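Local coordinates for protein beta-1,3-glucosyltransferase (Paecilomyces sp. J18, PDB 5JVV) that is a fungal beta-1,3-glucosyltransferase, probably a carbohydrate-active protein, that folds as a sandwich of two large, curved, mainly antiparallel beta sheets, at residues F14-A22 against Y33-G41; T62-R70 against I274-F284. All coordinates share one frame; numbering follows the deposited sequence.

Contact 1 of 2, residues F14-A22 against Y33-G41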
loop_
_atom_site.group_PDB
_atom_site.type_symbol
_atom_site.label_atom_id
_atom_site.label_comp_id
_atom_site.label_asym_id
_atom_site.label_seq_id
_atom_site.Cartn_x
_atom_site.Cartn_y
_atom_site.Cartn_z
ATOM N N PHE A 14 10.915 -4.891 -13.236
ATOM C CA PHE A 14 9.842 -4.696 -12.277
ATOM C C PHE A 14 8.548 -4.417 -13.038
ATOM O O PHE A 14 7.546 -5.092 -12.829
ATOM C CB PHE A 14 10.179 -3.523 -11.343
ATOM C CG PHE A 14 9.078 -3.177 -10.373
ATOM C CD1 PHE A 14 9.046 -3.739 -9.102
ATOM C CD2 PHE A 14 8.082 -2.271 -10.740
ATOM C CE1 PHE A 14 8.038 -3.412 -8.213
ATOM C CE2 PHE A 14 7.072 -1.945 -9.864
ATOM C CZ PHE A 14 7.054 -2.504 -8.594
ATOM N N LEU A 15 8.564 -3.421 -13.916
ATOM C CA LEU A 15 7.366 -3.086 -14.682
ATOM C C LEU A 15 6.832 -4.284 -15.484
ATOM O O LEU A 15 5.615 -4.495 -15.564
ATOM C CB LEU A 15 7.641 -1.898 -15.607
ATOM C CG LEU A 15 7.889 -0.560 -14.913
ATOM C CD1 LEU A 15 8.330 0.491 -15.920
ATOM C CD2 LEU A 15 6.636 -0.099 -14.157
ATOM N N ASP A 16 7.733 -5.062 -16.072
ATOM C CA ASP A 16 7.328 -6.224 -16.859
ATOM C C ASP A 16 6.682 -7.318 -16.013
ATOM O O ASP A 16 6.018 -8.201 -16.548
ATOM C CB ASP A 16 8.530 -6.818 -17.603
ATOM C CG ASP A 16 9.007 -5.945 -18.745
ATOM O OD1 ASP A 16 8.249 -5.061 -19.193
ATOM O OD2 ASP A 16 10.142 -6.159 -19.216
ATOM N N ALA A 17 6.878 -7.263 -14.696
ATOM C CA ALA A 17 6.372 -8.301 -13.793
ATOM C C ALA A 17 4.993 -7.985 -13.226
ATOM O O ALA A 17 4.490 -8.713 -12.371
ATOM C CB ALA A 17 7.364 -8.543 -12.664
ATOM N N PHE A 18 4.386 -6.903 -13.704
ATOM C CA PHE A 18 3.055 -6.512 -13.250
ATOM C C PHE A 18 2.132 -6.297 -14.435
ATOM O O PHE A 18 2.576 -5.885 -15.506
ATOM C CB PHE A 18 3.120 -5.216 -12.420
ATOM C CG PHE A 18 3.737 -5.395 -11.061
ATOM C CD1 PHE A 18 2.930 -5.542 -9.943
ATOM C CD2 PHE A 18 5.118 -5.420 -10.899
ATOM C CE1 PHE A 18 3.482 -5.716 -8.681
ATOM C CE2 PHE A 18 5.678 -5.591 -9.645
ATOM C CZ PHE A 18 4.860 -5.739 -8.533
ATOM N N SER A 19 0.854 -6.589 -14.252
ATOM C CA SER A 19 -0.150 -6.172 -15.219
ATOM C C SER A 19 -0.718 -4.856 -14.731
ATOM O O SER A 19 -0.713 -4.577 -13.528
ATOM C CB SER A 19 -1.260 -7.215 -15.335
ATOM O OG SER A 19 -1.911 -7.418 -14.094
ATOM N N PHE A 20 -1.202 -4.038 -15.661
ATOM C CA PHE A 20 -1.789 -2.756 -15.309
ATOM C C PHE A 20 -3.309 -2.864 -15.305
ATOM O O PHE A 20 -3.934 -3.085 -16.349
ATOM C CB PHE A 20 -1.333 -1.665 -16.279
ATOM C CG PHE A 20 0.060 -1.145 -16.005
ATOM C CD1 PHE A 20 0.278 0.215 -15.834
ATOM C CD2 PHE A 20 1.142 -2.012 -15.915
ATOM C CE1 PHE A 20 1.560 0.704 -15.587
ATOM C CE2 PHE A 20 2.427 -1.531 -15.666
ATOM C CZ PHE A 20 2.632 -0.174 -15.500
ATOM N N PHE A 21 -3.903 -2.715 -14.127
ATOM C CA PHE A 21 -5.359 -2.754 -13.989
ATOM C C PHE A 21 -5.913 -1.457 -14.543
ATOM O O PHE A 21 -5.501 -0.380 -14.120
ATOM C CB PHE A 21 -5.736 -2.904 -12.510
ATOM C CG PHE A 21 -7.227 -2.912 -12.248
ATOM C CD1 PHE A 21 -7.937 -4.105 -12.253
ATOM C CD2 PHE A 21 -7.908 -1.730 -11.977
ATOM C CE1 PHE A 21 -9.308 -4.119 -12.000
ATOM C CE2 PHE A 21 -9.277 -1.737 -11.726
ATOM C CZ PHE A 21 -9.973 -2.933 -11.738
ATOM N N ALA A 22 -6.860 -1.546 -15.472
ATOM C CA ALA A 22 -7.308 -0.346 -16.174
ATOM C C ALA A 22 -8.823 -0.230 -16.245
ATOM O O ALA A 22 -9.360 0.481 -17.097
ATOM C CB ALA A 22 -6.698 -0.293 -17.569
ATOM N N TYR A 33 -7.797 4.707 -13.871
ATOM C CA TYR A 33 -6.675 3.793 -13.998
ATOM C C TYR A 33 -6.397 3.560 -15.481
ATOM O O TYR A 33 -7.315 3.246 -16.250
ATOM C CB TYR A 33 -7.009 2.484 -13.309
ATOM C CG TYR A 33 -6.832 2.493 -11.806
ATOM C CD1 TYR A 33 -5.751 3.133 -11.203
ATOM C CD2 TYR A 33 -7.741 1.836 -10.987
ATOM C CE1 TYR A 33 -5.587 3.105 -9.817
ATOM C CE2 TYR A 33 -7.587 1.812 -9.610
ATOM C CZ TYR A 33 -6.507 2.447 -9.035
ATOM O OH TYR A 33 -6.348 2.403 -7.664
ATOM N N VAL A 34 -5.139 3.708 -15.883
ATOM C CA VAL A 34 -4.774 3.613 -17.304
ATOM C C VAL A 34 -3.742 2.520 -17.594
ATOM O O VAL A 34 -3.045 2.043 -16.696
ATOM C CB VAL A 34 -4.273 4.953 -17.859
ATOM C CG1 VAL A 34 -5.371 6.007 -17.754
ATOM C CG2 VAL A 34 -3.011 5.405 -17.124
ATOM N N SER A 35 -3.655 2.128 -18.864
ATOM C CA SER A 35 -2.732 1.083 -19.294
ATOM C C SER A 35 -1.304 1.579 -19.205
ATOM O O SER A 35 -1.064 2.787 -19.082
ATOM C CB SER A 35 -3.027 0.660 -20.728
ATOM O OG SER A 35 -2.744 1.723 -21.625
ATOM N N ARG A 36 -0.355 0.652 -19.260
ATOM C CA ARG A 36 1.057 1.021 -19.183
ATOM C C ARG A 36 1.503 1.976 -20.291
ATOM O O ARG A 36 2.189 2.960 -20.012
ATOM C CB ARG A 36 1.949 -0.222 -19.144
ATOM C CG ARG A 36 3.440 0.092 -19.157
ATOM C CD ARG A 36 4.253 -1.153 -18.881
ATOM N NE ARG A 36 5.679 -0.926 -19.094
ATOM C CZ ARG A 36 6.600 -1.882 -19.033
ATOM N NH1 ARG A 36 7.877 -1.589 -19.251
ATOM N NH2 ARG A 36 6.238 -3.131 -18.772
ATOM N N GLU A 37 1.119 1.714 -21.539
ATOM C CA GLU A 37 1.549 2.598 -22.627
ATOM C C GLU A 37 0.970 4.011 -22.488
ATOM O O GLU A 37 1.642 4.993 -22.824
ATOM C CB GLU A 37 1.263 1.994 -24.010
ATOM C CG GLU A 37 -0.201 1.914 -24.383
ATOM C CD GLU A 37 -0.911 0.677 -23.849
ATOM O OE1 GLU A 37 -0.259 -0.196 -23.216
ATOM O OE2 GLU A 37 -2.144 0.587 -24.065
ATOM N N VAL A 38 -0.251 4.122 -21.972
ATOM C CA VAL A 38 -0.829 5.435 -21.732
ATOM C C VAL A 38 -0.068 6.129 -20.613
ATOM O O VAL A 38 0.276 7.304 -20.723
ATOM C CB VAL A 38 -2.324 5.359 -21.387
ATOM C CG1 VAL A 38 -2.802 6.680 -20.830
ATOM C CG2 VAL A 38 -3.133 5.000 -22.620
ATOM N N ALA A 39 0.227 5.381 -19.553
ATOM C CA ALA A 39 0.908 5.939 -18.389
ATOM C C ALA A 39 2.303 6.424 -18.752
ATOM O O ALA A 39 2.735 7.500 -18.313
ATOM C CB ALA A 39 0.985 4.905 -17.289
ATOM N N GLU A 40 3.010 5.639 -19.557
ATOM C CA GLU A 40 4.350 6.024 -19.976
ATOM C C GLU A 40 4.311 7.265 -20.857
ATOM O O GLU A 40 5.171 8.137 -20.754
ATOM C CB GLU A 40 5.060 4.860 -20.669
ATOM C CG GLU A 40 5.486 3.767 -19.674
ATOM C CD GLU A 40 5.959 2.497 -20.346
ATOM O OE1 GLU A 40 5.711 2.334 -21.561
ATOM O OE2 GLU A 40 6.567 1.650 -19.651
ATOM N N GLY A 41 3.299 7.355 -21.713
ATOM C CA GLY A 41 3.180 8.493 -22.611
ATOM C C GLY A 41 2.872 9.799 -21.903
ATOM O O GLY A 41 3.257 10.876 -22.364
HETATM O O HOH W 1 3.703 -4.456 -17.759
HETATM O O HOH W 2 -3.064 0.843 -14.171
#

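Contact 2 of 2, residues T62-R70 against I274-F284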
loop_
_atom_site.group_PDB
_atom_site.type_symbol
_atom_site.label_atom_id
_atom_site.label_comp_id
_atom_site.label_asym_id
_atom_site.label_seq_id
_atom_site.Cartn_x
_atom_site.Cartn_y
_atom_site.Cartn_z
ATOM N N THR A 62 -6.816 20.064 -14.811
ATOM C CA THR A 62 -8.012 20.337 -14.022
ATOM C C THR A 62 -9.128 19.491 -14.622
ATOM O O THR A 62 -9.237 19.388 -15.846
ATOM C CB THR A 62 -8.358 21.833 -14.106
ATOM O OG1 THR A 62 -7.298 22.605 -13.510
ATOM C CG2 THR A 62 -9.667 22.136 -13.411
ATOM N N LEU A 63 -9.945 18.869 -13.772
ATOM C CA LEU A 63 -10.902 17.869 -14.230
ATOM C C LEU A 63 -12.341 18.230 -13.918
ATOM O O LEU A 63 -12.630 18.961 -12.965
ATOM C CB LEU A 63 -10.598 16.520 -13.572
ATOM C CG LEU A 63 -9.163 16.025 -13.694
ATOM C CD1 LEU A 63 -8.970 14.773 -12.870
ATOM C CD2 LEU A 63 -8.841 15.761 -15.167
ATOM N N SER A 64 -13.255 17.706 -14.729
ATOM C CA SER A 64 -14.681 17.825 -14.431
ATOM C C SER A 64 -15.037 17.041 -13.176
ATOM O O SER A 64 -14.447 15.992 -12.892
ATOM C CB SER A 64 -15.507 17.302 -15.593
ATOM O OG SER A 64 -16.883 17.301 -15.242
ATOM N N LEU A 65 -16.012 17.534 -12.420
ATOM C CA LEU A 65 -16.467 16.806 -11.240
ATOM C C LEU A 65 -17.157 15.497 -11.621
ATOM O O LEU A 65 -17.313 14.608 -10.787
ATOM C CB LEU A 65 -17.410 17.669 -10.401
ATOM C CG LEU A 65 -16.883 19.011 -9.897
ATOM C CD1 LEU A 65 -17.904 19.647 -8.966
ATOM C CD2 LEU A 65 -15.542 18.819 -9.206
ATOM N N THR A 66 -17.562 15.377 -12.880
ATOM C CA THR A 66 -18.192 14.146 -13.354
ATOM C C THR A 66 -17.280 13.345 -14.288
ATOM O O THR A 66 -17.731 12.445 -14.996
ATOM C CB THR A 66 -19.572 14.423 -14.006
ATOM O OG1 THR A 66 -19.432 15.328 -15.106
ATOM C CG2 THR A 66 -20.519 15.036 -12.990
ATOM N N ASP A 67 -15.992 13.677 -14.282
ATOM C CA ASP A 67 -14.991 12.861 -14.951
ATOM C C ASP A 67 -14.910 11.521 -14.225
ATOM O O ASP A 67 -15.330 11.409 -13.066
ATOM C CB ASP A 67 -13.632 13.567 -14.884
ATOM C CG ASP A 67 -12.681 13.125 -15.975
ATOM O OD1 ASP A 67 -12.546 13.859 -16.978
ATOM O OD2 ASP A 67 -12.065 12.050 -15.825
ATOM N N ILE A 68 -14.358 10.509 -14.895
ATOM C CA ILE A 68 -14.093 9.218 -14.267
ATOM C C ILE A 68 -13.215 9.428 -13.037
ATOM O O ILE A 68 -13.459 8.857 -11.974
ATOM C CB ILE A 68 -13.379 8.260 -15.259
ATOM C CG1 ILE A 68 -14.302 7.929 -16.436
ATOM C CG2 ILE A 68 -12.940 6.987 -14.565
ATOM C CD1 ILE A 68 -13.638 7.128 -17.548
ATOM N N GLY A 69 -12.187 10.258 -13.200
ATOM C CA GLY A 69 -11.320 10.586 -12.086
ATOM C C GLY A 69 -9.943 11.001 -12.545
ATOM O O GLY A 69 -9.669 11.099 -13.746
ATOM N N ARG A 70 -9.064 11.248 -11.582
ATOM C CA ARG A 70 -7.706 11.686 -11.887
ATOM C C ARG A 70 -6.871 10.466 -12.252
ATOM O O ARG A 70 -6.951 9.432 -11.588
ATOM C CB ARG A 70 -7.110 12.409 -10.671
ATOM C CG ARG A 70 -5.696 12.928 -10.886
ATOM C CD ARG A 70 -5.307 14.028 -9.873
ATOM N NE ARG A 70 -6.115 15.241 -10.032
ATOM C CZ ARG A 70 -6.029 16.098 -11.053
ATOM N NH1 ARG A 70 -5.162 15.908 -12.045
ATOM N NH2 ARG A 70 -6.828 17.162 -11.084
ATOM N N ILE A 274 -13.934 15.030 -4.061
ATOM C CA ILE A 274 -13.874 15.077 -5.522
ATOM C C ILE A 274 -13.518 16.486 -5.983
ATOM O O ILE A 274 -12.686 16.662 -6.886
ATOM C CB ILE A 274 -15.193 14.585 -6.150
ATOM C CG1 ILE A 274 -15.344 13.086 -5.907
ATOM C CG2 ILE A 274 -15.199 14.852 -7.653
ATOM C CD1 ILE A 274 -16.732 12.533 -6.245
ATOM N N ASP A 275 -14.118 17.492 -5.350
ATOM C CA ASP A 275 -13.785 18.890 -5.649
ATOM C C ASP A 275 -12.280 19.171 -5.510
ATOM O O ASP A 275 -11.673 19.739 -6.401
ATOM C CB ASP A 275 -14.622 19.844 -4.776
ATOM C CG ASP A 275 -14.434 21.307 -5.147
ATOM O OD1 ASP A 275 -14.374 21.631 -6.352
ATOM O OD2 ASP A 275 -14.352 22.147 -4.226
ATOM N N PHE A 276 -11.679 18.738 -4.405
ATOM C CA PHE A 276 -10.260 18.966 -4.171
ATOM C C PHE A 276 -9.420 18.257 -5.236
ATOM O O PHE A 276 -8.540 18.866 -5.867
ATOM C CB PHE A 276 -9.894 18.466 -2.769
ATOM C CG PHE A 276 -8.522 18.874 -2.311
ATOM C CD1 PHE A 276 -8.362 19.931 -1.421
ATOM C CD2 PHE A 276 -7.393 18.192 -2.750
ATOM C CE1 PHE A 276 -7.087 20.305 -0.992
ATOM C CE2 PHE A 276 -6.124 18.556 -2.316
ATOM C CZ PHE A 276 -5.972 19.619 -1.444
ATOM N N VAL A 277 -9.697 16.974 -5.452
ATOM C CA VAL A 277 -8.904 16.187 -6.396
ATOM C C VAL A 277 -9.069 16.698 -7.831
ATOM O O VAL A 277 -8.097 16.794 -8.584
ATOM C CB VAL A 277 -9.247 14.687 -6.300
ATOM C CG1 VAL A 277 -8.519 13.907 -7.375
ATOM C CG2 VAL A 277 -8.886 14.152 -4.923
ATOM N N ALA A 278 -10.287 17.066 -8.203
ATOM C CA ALA A 278 -10.523 17.556 -9.558
ATOM C C ALA A 278 -9.867 18.903 -9.841
ATOM O O ALA A 278 -9.320 19.117 -10.936
ATOM C CB ALA A 278 -12.017 17.644 -9.819
ATOM N N THR A 279 -9.912 19.811 -8.866
ATOM C CA THR A 279 -9.577 21.215 -9.132
ATOM C C THR A 279 -8.173 21.650 -8.694
ATOM O O THR A 279 -7.749 22.773 -9.000
ATOM C CB THR A 279 -10.623 22.190 -8.521
ATOM O OG1 THR A 279 -10.562 22.134 -7.088
ATOM C CG2 THR A 279 -12.025 21.840 -8.989
ATOM N N LYS A 280 -7.458 20.778 -7.987
ATOM C CA LYS A 280 -6.118 21.116 -7.499
ATOM C C LYS A 280 -5.035 20.146 -7.983
ATOM O O LYS A 280 -4.355 19.503 -7.179
ATOM C CB LYS A 280 -6.115 21.200 -5.970
ATOM C CG LYS A 280 -7.081 22.233 -5.410
ATOM C CD LYS A 280 -7.083 22.174 -3.894
ATOM C CE LYS A 280 -8.129 23.094 -3.289
ATOM N NZ LYS A 280 -7.830 24.515 -3.607
ATOM N N PRO A 281 -4.841 20.061 -9.310
ATOM C CA PRO A 281 -3.873 19.084 -9.830
ATOM C C PRO A 281 -2.459 19.235 -9.257
ATOM O O PRO A 281 -1.810 18.220 -8.997
ATOM C CB PRO A 281 -3.864 19.374 -11.336
ATOM C CG PRO A 281 -4.384 20.789 -11.465
ATOM C CD PRO A 281 -5.427 20.879 -10.389
ATOM N N GLU A 282 -2.002 20.465 -9.036
ATOM C CA GLU A 282 -0.637 20.689 -8.538
ATOM C C GLU A 282 -0.391 20.095 -7.147
ATOM O O GLU A 282 0.747 19.790 -6.785
ATOM C CB GLU A 282 -0.298 22.184 -8.554
ATOM C CG GLU A 282 1.154 22.514 -8.230
ATOM C CD GLU A 282 2.134 21.880 -9.200
ATOM O OE1 GLU A 282 3.145 21.313 -8.727
ATOM O OE2 GLU A 282 1.898 21.955 -10.428
ATOM N N GLU A 283 -1.456 19.911 -6.370
ATOM C CA GLU A 283 -1.333 19.322 -5.039
ATOM C C GLU A 283 -0.939 17.855 -5.098
ATOM O O GLU A 283 -0.600 17.251 -4.076
ATOM C CB GLU A 283 -2.643 19.474 -4.261
ATOM C CG GLU A 283 -2.956 20.900 -3.869
ATOM C CD GLU A 283 -2.848 21.129 -2.373
ATOM O OE1 GLU A 283 -3.372 22.158 -1.895
ATOM O OE2 GLU A 283 -2.242 20.282 -1.674
ATOM N N PHE A 284 -0.951 17.281 -6.298
ATOM C CA PHE A 284 -0.684 15.844 -6.440
ATOM C C PHE A 284 0.675 15.520 -7.026
ATOM O O PHE A 284 0.961 14.367 -7.379
ATOM C CB PHE A 284 -1.833 15.185 -7.212
ATOM C CG PHE A 284 -3.130 15.295 -6.480
ATOM C CD1 PHE A 284 -3.421 14.410 -5.456
ATOM C CD2 PHE A 284 -3.995 16.350 -6.731
ATOM C CE1 PHE A 284 -4.598 14.524 -4.723
ATOM C CE2 PHE A 284 -5.162 16.482 -6.010
ATOM C CZ PHE A 284 -5.466 15.568 -4.997
HETATM O O HOH W 3 -7.733 24.230 -11.362
#

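Contact 1 of 2, residues F14-A22 against Y33-G41
The ring of Phe-20 lies flat beneath the side chain of Arg-36, whose CB stands 3.5 Å from the ring centroid and only 2° off its normal, a CH-pi contact centred on the face. CG and CD carry on over the CZ and CE2 corner, while the carbonyl oxygen of Val-34 lies at the ring edge, in its plane. With CG anti to the backbone N (chi1 176°) and the chain extended beyond it, Arg-36 spans the whole ring and delivers its guanidinium to the end of helix 11-16. There CB of Leu-15 sits over the centre of one guanidinium face, 3.6 Å from CZ of Arg-36. Two carboxylates approach the rim of the same group. NH2 of Arg-36 gives a salt bridge of 2.8 Å to OD1 of Asp-16, met on its anti side with the carboxylate turned out of the guanidinium plane, and NE makes an almost straight one, 178° at the hydrogen, to OE2 of Glu-40, one helical turn further on. NH2 also donates to a water that lies within hydrogen-bonding distance of the Phe-18 carbonyl. These in-plane partners should fix the rotation of the guanidinium. Further down the chain, CD2 of Phe-21 meets CD2 of Tyr-33 at 3.7 Å, the rings steeply inclined, and a second water lies between Phe-21 O and Val-34 O. Ser-35 caps helix 36-41 through a weak bond from Val-38 N to its OG. Strand 18-20 pairs antiparallel with strand 70-77, which strand 31-33 joins in parallel; helix 36-41 follows strand 31-33 and packs by Ala-39 and Glu-40 on Val-45 of strand 45-47, which also touches Leu-15 and Phe-20.

Contact 2 of 2, residues T62-R70 against I274-F284
A bend at chi3 (-65°), after a start with CG anti to the backbone N, turns the guanidinium of Arg-70 onto the C-terminal end of helix 269-279. NE and NH2 both grip the carbonyl oxygen of Val-277 side-on, at 2.9 Å from NE and 2.8 Å from NH2 of Arg-70. The acceptor lies in the guanidinium plane; NH2 approaches within the carbonyl plane, whereas NE is tilted 34° from it. NH2 of Arg-70 is also 3.2 Å from the oxygen of Ala-278. CA of Pro-281 covers one guanidinium face near its rim, and CD1 of Leu-63 lies over the centre of the other. CG1 of Val-277 packs beside CB and NE of Arg-70, and the Phe-284 ring runs nearly parallel to the guanidinium, its CD2 4.1 Å from NE of Arg-70. An arginine distant in sequence thus binds a carbonyl of the last turn of helix 269-279: a positive group meets the carbonyl of Val-277, where the helix dipole would probably favour it. NH1 also donates to Asp-58 O and NH2 to Asn-61 O, tying the helix end to the loop before strand 70-77. That loop contributes a backbone bond of its own, from Leu-63 N to the oxygen of Ala-278 (2.9 Å). Next to it, CB of Ala-278 is 3.5 Å from Leu-63 O and touches CD2 of Leu-65, which also reaches CA of Asp-275. Leu-65 lies within a type I turn from Ser-64 to Asp-67, where Ser-64 OG forms an ST turn with Thr-66 N. At the outer end a water links Thr-62 OG1 to the carbonyl of Thr-279.

Both contacts are partly buried and lie toward the periphery, with centres about 21 Å apart and nearest atoms about 5 Å apart without touching. Contact 1 joins portions close in sequence; contact 2 brings together residues more than two hundred positions apart. Strand 70-77 relates them: Arg-70 begins it, and strands 18-20 and 31-33 both pair with it. Each contact is organised around an arginine used differently. In contact 1 the aliphatic part lies on an aromatic ring and the charge meets carboxylates, whereas in contact 2 a buried guanidinium is held by main-chain carbonyls. Waters bridge both, and exposed residues border each: Asp-16, Ala-22 and Glu-40 in 14-22/33-41, Thr-62, Leu-65 and Thr-279 in 62-70/274-284.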